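Local coordinates for protein 433aa long hypothetical phosphoribosylglycinamide formyl transferase (Pyrococcus horikoshii, PDB 2DWC) that belongs to the ATP-grasp family of proteins, with a PurT-type C-terminal region, and holds adenosine-5'-diphosphate in its pocket, at residues B[12-17]-B[59-64]; B[21-26]-B[76-81]; B[84-89]-B[96-101]. One frame throughout, in Å; residues are numbered along the deposited sequence.

Interaction 1 (B[12-17]-B[59-64])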
loop_
_atom_site.group_PDB
_atom_site.type_symbol
_atom_site.label_atom_id
_atom_site.label_comp_id
_atom_site.label_asym_id
_atom_site.label_seq_id
_atom_site.Cartn_x
_atom_site.Cartn_y
_atom_site.Cartn_z
ATOM N N GLY B 12 -1.576 -2.373 -19.827
ATOM C CA GLY B 12 -0.233 -2.106 -20.298
ATOM C C GLY B 12 0.651 -1.597 -19.162
ATOM O O GLY B 12 0.340 -1.792 -17.976
ATOM N N THR B 13 1.734 -0.912 -19.517
ATOM C CA THR B 13 2.747 -0.492 -18.521
ATOM C C THR B 13 3.016 0.986 -18.523
ATOM O O THR B 13 3.343 1.552 -19.558
ATOM C CB THR B 13 4.086 -1.237 -18.836
ATOM O OG1 THR B 13 3.875 -2.644 -18.685
ATOM C CG2 THR B 13 5.250 -0.867 -17.841
ATOM N N ALA B 14 2.874 1.586 -17.350
ATOM C CA ALA B 14 3.136 3.026 -17.170
ATOM C C ALA B 14 4.516 3.388 -17.724
ATOM O O ALA B 14 5.492 2.601 -17.631
ATOM C CB ALA B 14 3.119 3.358 -15.645
ATOM N N THR B 15 4.597 4.625 -18.236
ATOM C CA THR B 15 5.780 5.236 -18.816
ATOM C C THR B 15 6.124 4.733 -20.243
ATOM O O THR B 15 7.025 5.272 -20.863
ATOM C CB THR B 15 7.081 5.163 -17.936
ATOM O OG1 THR B 15 7.739 3.882 -18.050
ATOM C CG2 THR B 15 6.763 5.488 -16.469
ATOM N N THR B 16 5.370 3.755 -20.753
ATOM C CA THR B 16 5.595 3.233 -22.100
ATOM C C THR B 16 4.345 3.517 -22.898
ATOM O O THR B 16 3.339 3.970 -22.354
ATOM C CB THR B 16 5.846 1.678 -22.137
ATOM O OG1 THR B 16 4.602 0.968 -21.945
ATOM C CG2 THR B 16 6.823 1.285 -21.033
ATOM N N ASP B 17 4.397 3.252 -24.199
ATOM C CA ASP B 17 3.202 3.532 -24.986
ATOM C C ASP B 17 2.053 2.544 -24.754
ATOM O O ASP B 17 0.968 2.756 -25.285
ATOM C CB ASP B 17 3.531 3.615 -26.483
ATOM C CG ASP B 17 3.808 2.234 -27.080
ATOM O OD1 ASP B 17 3.035 1.803 -27.938
ATOM O OD2 ASP B 17 4.778 1.582 -26.683
ATOM N N VAL B 59 3.465 10.843 -5.315
ATOM C CA VAL B 59 3.469 9.431 -5.728
ATOM C C VAL B 59 3.198 9.261 -7.237
ATOM O O VAL B 59 3.615 8.286 -7.833
ATOM C CB VAL B 59 2.397 8.646 -4.933
ATOM C CG1 VAL B 59 2.113 7.280 -5.597
ATOM C CG2 VAL B 59 2.947 8.408 -3.481
ATOM N N ALA B 60 2.585 10.266 -7.836
ATOM C CA ALA B 60 2.243 10.229 -9.249
ATOM C C ALA B 60 3.443 10.312 -10.185
ATOM O O ALA B 60 4.542 10.747 -9.820
ATOM C CB ALA B 60 1.278 11.384 -9.553
ATOM N N HIS B 61 3.229 9.881 -11.410
ATOM C CA HIS B 61 4.279 9.995 -12.420
ATOM C C HIS B 61 4.481 11.471 -12.838
ATOM O O HIS B 61 5.616 11.902 -13.074
ATOM C CB HIS B 61 3.875 9.208 -13.664
ATOM C CG HIS B 61 3.867 7.731 -13.436
ATOM N ND1 HIS B 61 2.724 7.041 -13.104
ATOM C CD2 HIS B 61 4.874 6.810 -13.478
ATOM C CE1 HIS B 61 3.016 5.759 -12.940
ATOM N NE2 HIS B 61 4.311 5.593 -13.157
ATOM N N ARG B 62 3.398 12.244 -12.942
ATOM C CA ARG B 62 3.526 13.659 -13.362
ATOM C C ARG B 62 2.426 14.457 -12.681
ATOM O O ARG B 62 1.401 13.885 -12.283
ATOM C CB ARG B 62 3.247 13.807 -14.880
ATOM C CG ARG B 62 4.356 13.716 -15.896
ATOM C CD ARG B 62 3.777 14.164 -17.309
ATOM N NE ARG B 62 2.644 13.372 -17.852
ATOM C CZ ARG B 62 2.673 12.048 -17.956
ATOM N NH1 ARG B 62 3.746 11.374 -17.565
ATOM N NH2 ARG B 62 1.637 11.378 -18.446
ATOM N N SER B 63 2.574 15.783 -12.633
ATOM C CA SER B 63 1.508 16.583 -11.996
ATOM C C SER B 63 1.288 17.890 -12.768
ATOM O O SER B 63 2.154 18.299 -13.550
ATOM C CB SER B 63 1.896 16.839 -10.538
ATOM O OG SER B 63 3.040 17.691 -10.474
ATOM N N TYR B 64 0.121 18.505 -12.559
ATOM C CA TYR B 64 -0.203 19.818 -13.128
ATOM C C TYR B 64 -0.783 20.610 -11.954
ATOM O O TYR B 64 -1.489 20.055 -11.141
ATOM C CB TYR B 64 -1.270 19.743 -14.218
ATOM C CG TYR B 64 -0.796 19.113 -15.500
ATOM C CD1 TYR B 64 -0.777 17.734 -15.661
ATOM C CD2 TYR B 64 -0.407 19.925 -16.595
ATOM C CE1 TYR B 64 -0.385 17.145 -16.887
ATOM C CE2 TYR B 64 -0.029 19.361 -17.809
ATOM C CZ TYR B 64 -0.024 17.976 -17.958
ATOM O OH TYR B 64 0.287 17.482 -19.186
#
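The imidazole of His61 is the one flat group in this contact, and two methyl groups come at it obliquely from the loop 12-17, both from the same side of the ring plane. Ala14 CB lies 3.6 Å from His61 NE2 and equally close to His61 CE1, so it rests against the outer end of the ring. Thr15 CG2 reaches the neighbouring corner, 3.8 Å from His61 CD2, with the two side chains crossing at about a right angle. In addition, His61 ND1 is hydrogen-bonded to the backbone N of Val45 in strand 44-49, and NE2 to Gln58 OE1 of the second subunit; these two bonds hold the ring in place.

His61 immediately precedes strand 62-65, an outermost strand of the four-stranded parallel sheet, and the loop leading into strand 21-25 packs on it. A type II beta turn from Thr13 to Thr16 delivers the methyls. Its closing bond runs from Thr16 N to Thr13 O over 3.2 Å, and Thr16 OG1 grips the same oxygen at 2.8 Å. Thr15 takes the third position with a positive phi. Its hydroxyl sits between the backbone N and the carbonyl carbon (chi1 81°), close enough for Thr15 OG1 to bond Ala14 O at 2.6 Å, with OG1 at a C=O...donor angle of 110° and tilted 16° from the carbonyl plane. That rotation leaves CG2 beside the backbone N and facing His61.

Across the two segments the chemistry is purely van der Waals, with about 99 Å² buried. Gln58 of the second subunit also packs on Ala14, and Asn53 of that subunit on Thr15, placing the contact at the subunit interface. A backbone N-H meeting ND1 is consistent with a neutral imidazole protonated at NE2, which would then donate to that Gln58.

Interaction 2 (B[21-26]-B[76-81])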
loop_
_atom_site.group_PDB
_atom_site.type_symbol
_atom_site.label_atom_id
_atom_site.label_comp_id
_atom_site.label_asym_id
_atom_site.label_seq_id
_atom_site.Cartn_x
_atom_site.Cartn_y
_atom_site.Cartn_z
ATOM N N LYS B 21 -3.892 5.265 -18.174
ATOM C CA LYS B 21 -3.543 6.488 -17.428
ATOM C C LYS B 21 -4.771 7.059 -16.706
ATOM O O LYS B 21 -5.876 7.102 -17.271
ATOM C CB LYS B 21 -3.036 7.552 -18.439
ATOM C CG LYS B 21 -2.564 8.873 -17.766
ATOM C CD LYS B 21 -2.323 9.932 -18.870
ATOM C CE LYS B 21 -1.159 9.498 -19.744
ATOM N NZ LYS B 21 -0.911 10.501 -20.840
ATOM N N ILE B 22 -4.601 7.403 -15.438
ATOM C CA ILE B 22 -5.706 8.063 -14.734
ATOM C C ILE B 22 -5.307 9.502 -14.473
ATOM O O ILE B 22 -4.120 9.793 -14.342
ATOM C CB ILE B 22 -6.025 7.396 -13.384
ATOM C CG1 ILE B 22 -4.792 7.416 -12.442
ATOM C CG2 ILE B 22 -6.535 5.950 -13.660
ATOM C CD1 ILE B 22 -5.136 6.832 -11.036
ATOM N N LEU B 23 -6.310 10.396 -14.405
ATOM C CA LEU B 23 -6.075 11.810 -14.162
ATOM C C LEU B 23 -6.844 12.127 -12.869
ATOM O O LEU B 23 -8.078 12.074 -12.849
ATOM C CB LEU B 23 -6.626 12.659 -15.339
ATOM C CG LEU B 23 -6.385 14.152 -15.160
ATOM C CD1 LEU B 23 -4.882 14.485 -15.186
ATOM C CD2 LEU B 23 -7.120 14.897 -16.286
ATOM N N LEU B 24 -6.088 12.396 -11.804
ATOM C CA LEU B 24 -6.695 12.728 -10.510
ATOM C C LEU B 24 -6.964 14.237 -10.425
ATOM O O LEU B 24 -6.026 15.016 -10.532
ATOM C CB LEU B 24 -5.731 12.338 -9.369
ATOM C CG LEU B 24 -5.452 10.823 -9.322
ATOM C CD1 LEU B 24 -4.398 10.568 -8.252
ATOM C CD2 LEU B 24 -6.731 10.052 -8.916
ATOM N N LEU B 25 -8.230 14.655 -10.306
ATOM C CA LEU B 25 -8.528 16.097 -10.150
ATOM C C LEU B 25 -8.708 16.282 -8.647
ATOM O O LEU B 25 -9.806 16.063 -8.091
ATOM C CB LEU B 25 -9.763 16.483 -10.955
ATOM C CG LEU B 25 -9.571 16.228 -12.468
ATOM C CD1 LEU B 25 -10.842 16.812 -13.209
ATOM C CD2 LEU B 25 -8.276 16.889 -13.067
ATOM N N GLY B 26 -7.623 16.720 -7.974
ATOM C CA GLY B 26 -7.640 16.781 -6.516
ATOM C C GLY B 26 -6.606 15.760 -6.100
ATOM O O GLY B 26 -6.725 14.566 -6.427
ATOM N N SER B 76 -6.890 21.920 -20.973
ATOM C CA SER B 76 -5.530 21.844 -21.486
ATOM C C SER B 76 -4.899 20.553 -20.966
ATOM O O SER B 76 -4.245 19.804 -21.691
ATOM C CB SER B 76 -4.715 23.082 -21.010
ATOM O OG SER B 76 -3.384 22.982 -21.478
ATOM N N VAL B 77 -5.131 20.257 -19.699
ATOM C CA VAL B 77 -4.571 19.028 -19.148
ATOM C C VAL B 77 -5.201 17.789 -19.803
ATOM O O VAL B 77 -4.507 16.847 -20.188
ATOM C CB VAL B 77 -4.826 18.970 -17.614
ATOM C CG1 VAL B 77 -4.253 17.633 -17.065
ATOM C CG2 VAL B 77 -4.117 20.176 -16.928
ATOM N N VAL B 78 -6.515 17.776 -19.905
ATOM C CA VAL B 78 -7.186 16.606 -20.505
ATOM C C VAL B 78 -6.762 16.406 -21.966
ATOM O O VAL B 78 -6.472 15.278 -22.383
ATOM C CB VAL B 78 -8.735 16.730 -20.406
ATOM C CG1 VAL B 78 -9.422 15.608 -21.267
ATOM C CG2 VAL B 78 -9.170 16.623 -18.908
ATOM N N GLU B 79 -6.653 17.483 -22.743
ATOM C CA GLU B 79 -6.240 17.301 -24.113
ATOM C C GLU B 79 -4.815 16.794 -24.225
ATOM O O GLU B 79 -4.469 16.023 -25.135
ATOM C CB GLU B 79 -6.380 18.601 -24.914
ATOM C CG GLU B 79 -7.750 18.831 -25.436
ATOM C CD GLU B 79 -8.152 17.754 -26.479
ATOM O OE1 GLU B 79 -7.306 17.363 -27.321
ATOM O OE2 GLU B 79 -9.318 17.319 -26.433
ATOM N N ARG B 80 -3.948 17.258 -23.329
ATOM C CA ARG B 80 -2.569 16.780 -23.366
ATOM C C ARG B 80 -2.431 15.313 -23.003
ATOM O O ARG B 80 -1.701 14.562 -23.642
ATOM C CB ARG B 80 -1.696 17.604 -22.382
ATOM C CG ARG B 80 -1.382 19.026 -22.902
ATOM C CD ARG B 80 -0.572 19.805 -21.884
ATOM N NE ARG B 80 0.707 19.161 -21.525
ATOM C CZ ARG B 80 1.855 19.384 -22.174
ATOM N NH1 ARG B 80 2.980 18.791 -21.788
ATOM N NH2 ARG B 80 1.881 20.195 -23.259
ATOM N N GLU B 81 -3.153 14.926 -21.952
ATOM C CA GLU B 81 -3.005 13.609 -21.358
ATOM C C GLU B 81 -3.901 12.477 -21.892
ATOM O O GLU B 81 -3.503 11.306 -21.814
ATOM C CB GLU B 81 -3.205 13.753 -19.844
ATOM C CG GLU B 81 -2.138 14.659 -19.130
ATOM C CD GLU B 81 -0.701 14.106 -19.234
ATOM O OE1 GLU B 81 0.280 14.906 -19.122
ATOM O OE2 GLU B 81 -0.549 12.892 -19.436
#
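The Rossmann-like preATP-grasp domain illustrates how a helix lies against a parallel sheet: helix 71-81 packs over the inner strand 21-25, the two short axes 10.3 Å apart and running nearly antiparallel at 170°. Gly26 follows directly on the strand and is the first glycine of a sequence resembling the GxGxxG turn of Rossmann folds.

Leu23 is the apolar tooth of the contact. With CG anti to the backbone N (chi1 -179°), its fork opens onto the helix, where Leu23 CD1 meets Val77 CG1 at 3.7 Å, while CD2 sits between Val78 CG2, also at 3.7 Å, and Val77 CG1. Val46 and Val48 of strand 44-49 close in from the side.

Past Leu23, at the last turn of the helix, the contact turns polar. Glu81 is buried, and its carboxylate is shared: Tyr64 OH is hydrogen-bonded to Glu81 OE1, while Arg62 and Lys21 both form salt bridges to OE2, a convergence that would probably stabilise the charged form. The lysine chain bends at chi3 (-66°) and crosses Glu81 at about a right angle. Lys21 NZ hydrogen-bonds Glu81 OE2 within its salt bridge, at 2.8 Å and nearly along the C-O axis, and makes a second hydrogen bond to the carbonyl Glu81 O, at 2.9 Å on an in-plane lone pair.

Interaction 3 (B[84-89]-B[96-101])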
loop_
_atom_site.group_PDB
_atom_site.type_symbol
_atom_site.label_atom_id
_atom_site.label_comp_id
_atom_site.label_asym_id
_atom_site.label_seq_id
_atom_site.Cartn_x
_atom_site.Cartn_y
_atom_site.Cartn_z
ATOM N N ASP B 84 -7.568 7.526 -19.468
ATOM C CA ASP B 84 -8.637 6.495 -19.527
ATOM C C ASP B 84 -9.737 6.771 -18.511
ATOM O O ASP B 84 -10.859 6.242 -18.636
ATOM C CB ASP B 84 -8.011 5.112 -19.258
ATOM C CG ASP B 84 -7.062 4.721 -20.379
ATOM O OD1 ASP B 84 -5.839 4.911 -20.244
ATOM O OD2 ASP B 84 -7.545 4.304 -21.464
ATOM N N ALA B 85 -9.413 7.523 -17.456
ATOM C CA ALA B 85 -10.408 7.916 -16.460
ATOM C C ALA B 85 -10.016 9.222 -15.847
ATOM O O ALA B 85 -8.829 9.426 -15.546
ATOM C CB ALA B 85 -10.521 6.843 -15.338
ATOM N N ILE B 86 -11.007 10.106 -15.691
ATOM C CA ILE B 86 -10.848 11.434 -15.043
ATOM C C ILE B 86 -11.564 11.235 -13.703
ATOM O O ILE B 86 -12.763 10.979 -13.660
ATOM C CB ILE B 86 -11.544 12.492 -15.884
ATOM C CG1 ILE B 86 -10.822 12.569 -17.211
ATOM C CG2 ILE B 86 -11.543 13.868 -15.126
ATOM C CD1 ILE B 86 -11.481 13.575 -18.186
ATOM N N ILE B 87 -10.794 11.323 -12.627
ATOM C CA ILE B 87 -11.237 11.029 -11.263
ATOM C C ILE B 87 -11.276 12.250 -10.376
ATOM O O ILE B 87 -10.249 12.674 -9.826
ATOM C CB ILE B 87 -10.274 9.968 -10.662
ATOM C CG1 ILE B 87 -10.180 8.748 -11.590
ATOM C CG2 ILE B 87 -10.752 9.545 -9.277
ATOM C CD1 ILE B 87 -9.228 7.595 -11.126
ATOM N N PRO B 88 -12.451 12.861 -10.248
ATOM C CA PRO B 88 -12.595 14.052 -9.394
ATOM C C PRO B 88 -12.496 13.604 -7.948
ATOM O O PRO B 88 -13.190 12.674 -7.549
ATOM C CB PRO B 88 -13.999 14.579 -9.721
ATOM C CG PRO B 88 -14.490 13.812 -10.881
ATOM C CD PRO B 88 -13.727 12.489 -10.902
ATOM N N GLU B 89 -11.637 14.253 -7.152
ATOM C CA GLU B 89 -11.468 13.870 -5.764
ATOM C C GLU B 89 -12.131 14.881 -4.827
ATOM O O GLU B 89 -12.321 14.619 -3.634
ATOM C CB GLU B 89 -9.982 13.748 -5.477
ATOM C CG GLU B 89 -9.337 12.711 -6.385
ATOM C CD GLU B 89 -9.630 11.303 -5.901
ATOM O OE1 GLU B 89 -10.831 10.885 -5.812
ATOM O OE2 GLU B 89 -8.647 10.613 -5.592
ATOM N N ASP B 96 -18.993 22.452 -15.562
ATOM C CA ASP B 96 -19.169 22.462 -17.012
ATOM C C ASP B 96 -18.020 21.675 -17.677
ATOM O O ASP B 96 -18.204 21.010 -18.679
ATOM C CB ASP B 96 -19.126 23.898 -17.573
ATOM C CG ASP B 96 -20.425 24.666 -17.338
ATOM O OD1 ASP B 96 -21.402 24.066 -16.857
ATOM O OD2 ASP B 96 -20.458 25.876 -17.631
ATOM N N ALA B 97 -16.815 21.793 -17.136
ATOM C CA ALA B 97 -15.700 21.081 -17.747
ATOM C C ALA B 97 -15.955 19.582 -17.745
ATOM O O ALA B 97 -15.720 18.903 -18.744
ATOM C CB ALA B 97 -14.361 21.379 -16.984
ATOM N N LEU B 98 -16.373 19.060 -16.591
ATOM C CA LEU B 98 -16.639 17.620 -16.497
ATOM C C LEU B 98 -17.679 17.188 -17.543
ATOM O O LEU B 98 -17.512 16.154 -18.202
ATOM C CB LEU B 98 -17.092 17.250 -15.064
ATOM C CG LEU B 98 -16.087 17.534 -13.939
ATOM C CD1 LEU B 98 -16.697 17.051 -12.575
ATOM C CD2 LEU B 98 -14.752 16.821 -14.222
ATOM N N PHE B 99 -18.739 17.970 -17.731
ATOM C CA PHE B 99 -19.750 17.557 -18.709
ATOM C C PHE B 99 -19.166 17.619 -20.105
ATOM O O PHE B 99 -19.483 16.776 -20.936
ATOM C CB PHE B 99 -21.002 18.472 -18.671
ATOM C CG PHE B 99 -21.927 18.210 -17.489
ATOM C CD1 PHE B 99 -21.967 19.069 -16.401
ATOM C CD2 PHE B 99 -22.783 17.111 -17.508
ATOM C CE1 PHE B 99 -22.845 18.855 -15.352
ATOM C CE2 PHE B 99 -23.681 16.878 -16.449
ATOM C CZ PHE B 99 -23.712 17.743 -15.385
ATOM N N GLU B 100 -18.299 18.614 -20.362
ATOM C CA GLU B 100 -17.722 18.724 -21.707
ATOM C C GLU B 100 -16.758 17.561 -22.014
ATOM O O GLU B 100 -16.731 17.046 -23.133
ATOM C CB GLU B 100 -16.990 20.048 -21.845
ATOM C CG GLU B 100 -17.962 21.222 -21.925
ATOM C CD GLU B 100 -17.297 22.559 -22.079
ATOM O OE1 GLU B 100 -16.085 22.606 -22.428
ATOM O OE2 GLU B 100 -18.011 23.568 -21.851
ATOM N N PHE B 101 -15.958 17.158 -21.014
ATOM C CA PHE B 101 -15.030 16.040 -21.225
ATOM C C PHE B 101 -15.821 14.802 -21.650
ATOM O O PHE B 101 -15.443 14.062 -22.569
ATOM C CB PHE B 101 -14.238 15.665 -19.948
ATOM C CG PHE B 101 -13.417 16.803 -19.352
ATOM C CD1 PHE B 101 -12.892 17.804 -20.181
ATOM C CD2 PHE B 101 -13.183 16.865 -17.973
ATOM C CE1 PHE B 101 -12.130 18.892 -19.617
ATOM C CE2 PHE B 101 -12.423 17.946 -17.389
ATOM C CZ PHE B 101 -11.905 18.963 -18.243
#
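Ile86 and Pro88, two residues apart on one face of strand 85-88, form a pair of bumps that meet Leu98 and Phe101, one turn apart on helix 95-103. The contact thus joins a strand of the parallel sheet to the helix that follows it in the Rossmann-like preATP-grasp domain. The closest approach is at the end of the isoleucine, whose CG1 lies beside the backbone N (chi1 -65°). Ile86 CD1 is 3.7 Å from Phe101 CD2 and 3.9 Å from Phe101 CB, nestling in the angle where the ring leaves its stem. It meets the ring obliquely, and the two side chains cross at about a right angle.

The fork of Leu98 straddles Ile86 and Pro88 at longer range. Its CB starts off to the side, but its end nevertheless turns toward the strand: Leu98 CD2 comes within 4.5 Å of Ile86 CG2 and Leu98 CD1 within 4.3 Å of Pro88 CG. This is a looser fit than the one at Phe101.

Ala97 O of the preceding turn lies 3.1 Å above the plane of the Phe101 ring, over its centre. Trp75 packs edge-to-face with Phe101.

Strand and helix run nearly antiparallel, at 162°, with axes 11.1 Å apart. Around them, Val78 of helix 71-81 touches both Ile86 and Phe101, Leu25 of strand 21-25 flanks Ile86, and Leu98 leans on Ala112 and Thr115 of helix 112-118.

How the interactions relate
All three contacts reach the four-stranded parallel sheet of the preATP-grasp domain, and they are laid out across it. Interactions 1 and 2 have centres 11 Å apart and interleave along the chain; residues of segment 59-64 reach Glu81 of interaction 2. Interactions 2 and 3 have centres 9 Å apart and follow in series. Strands 21-25 and 85-88 are neighbours, and just past them Leu25 O and Glu89 N, 2.7 Å apart, are probably hydrogen-bonded. Interactions 1 and 3, with centres 18 Å apart, do not touch. Across the sheet the contacts pass from the subunit interface, through a strand-helix layer with a charge cluster, to an apolar strand-helix layer.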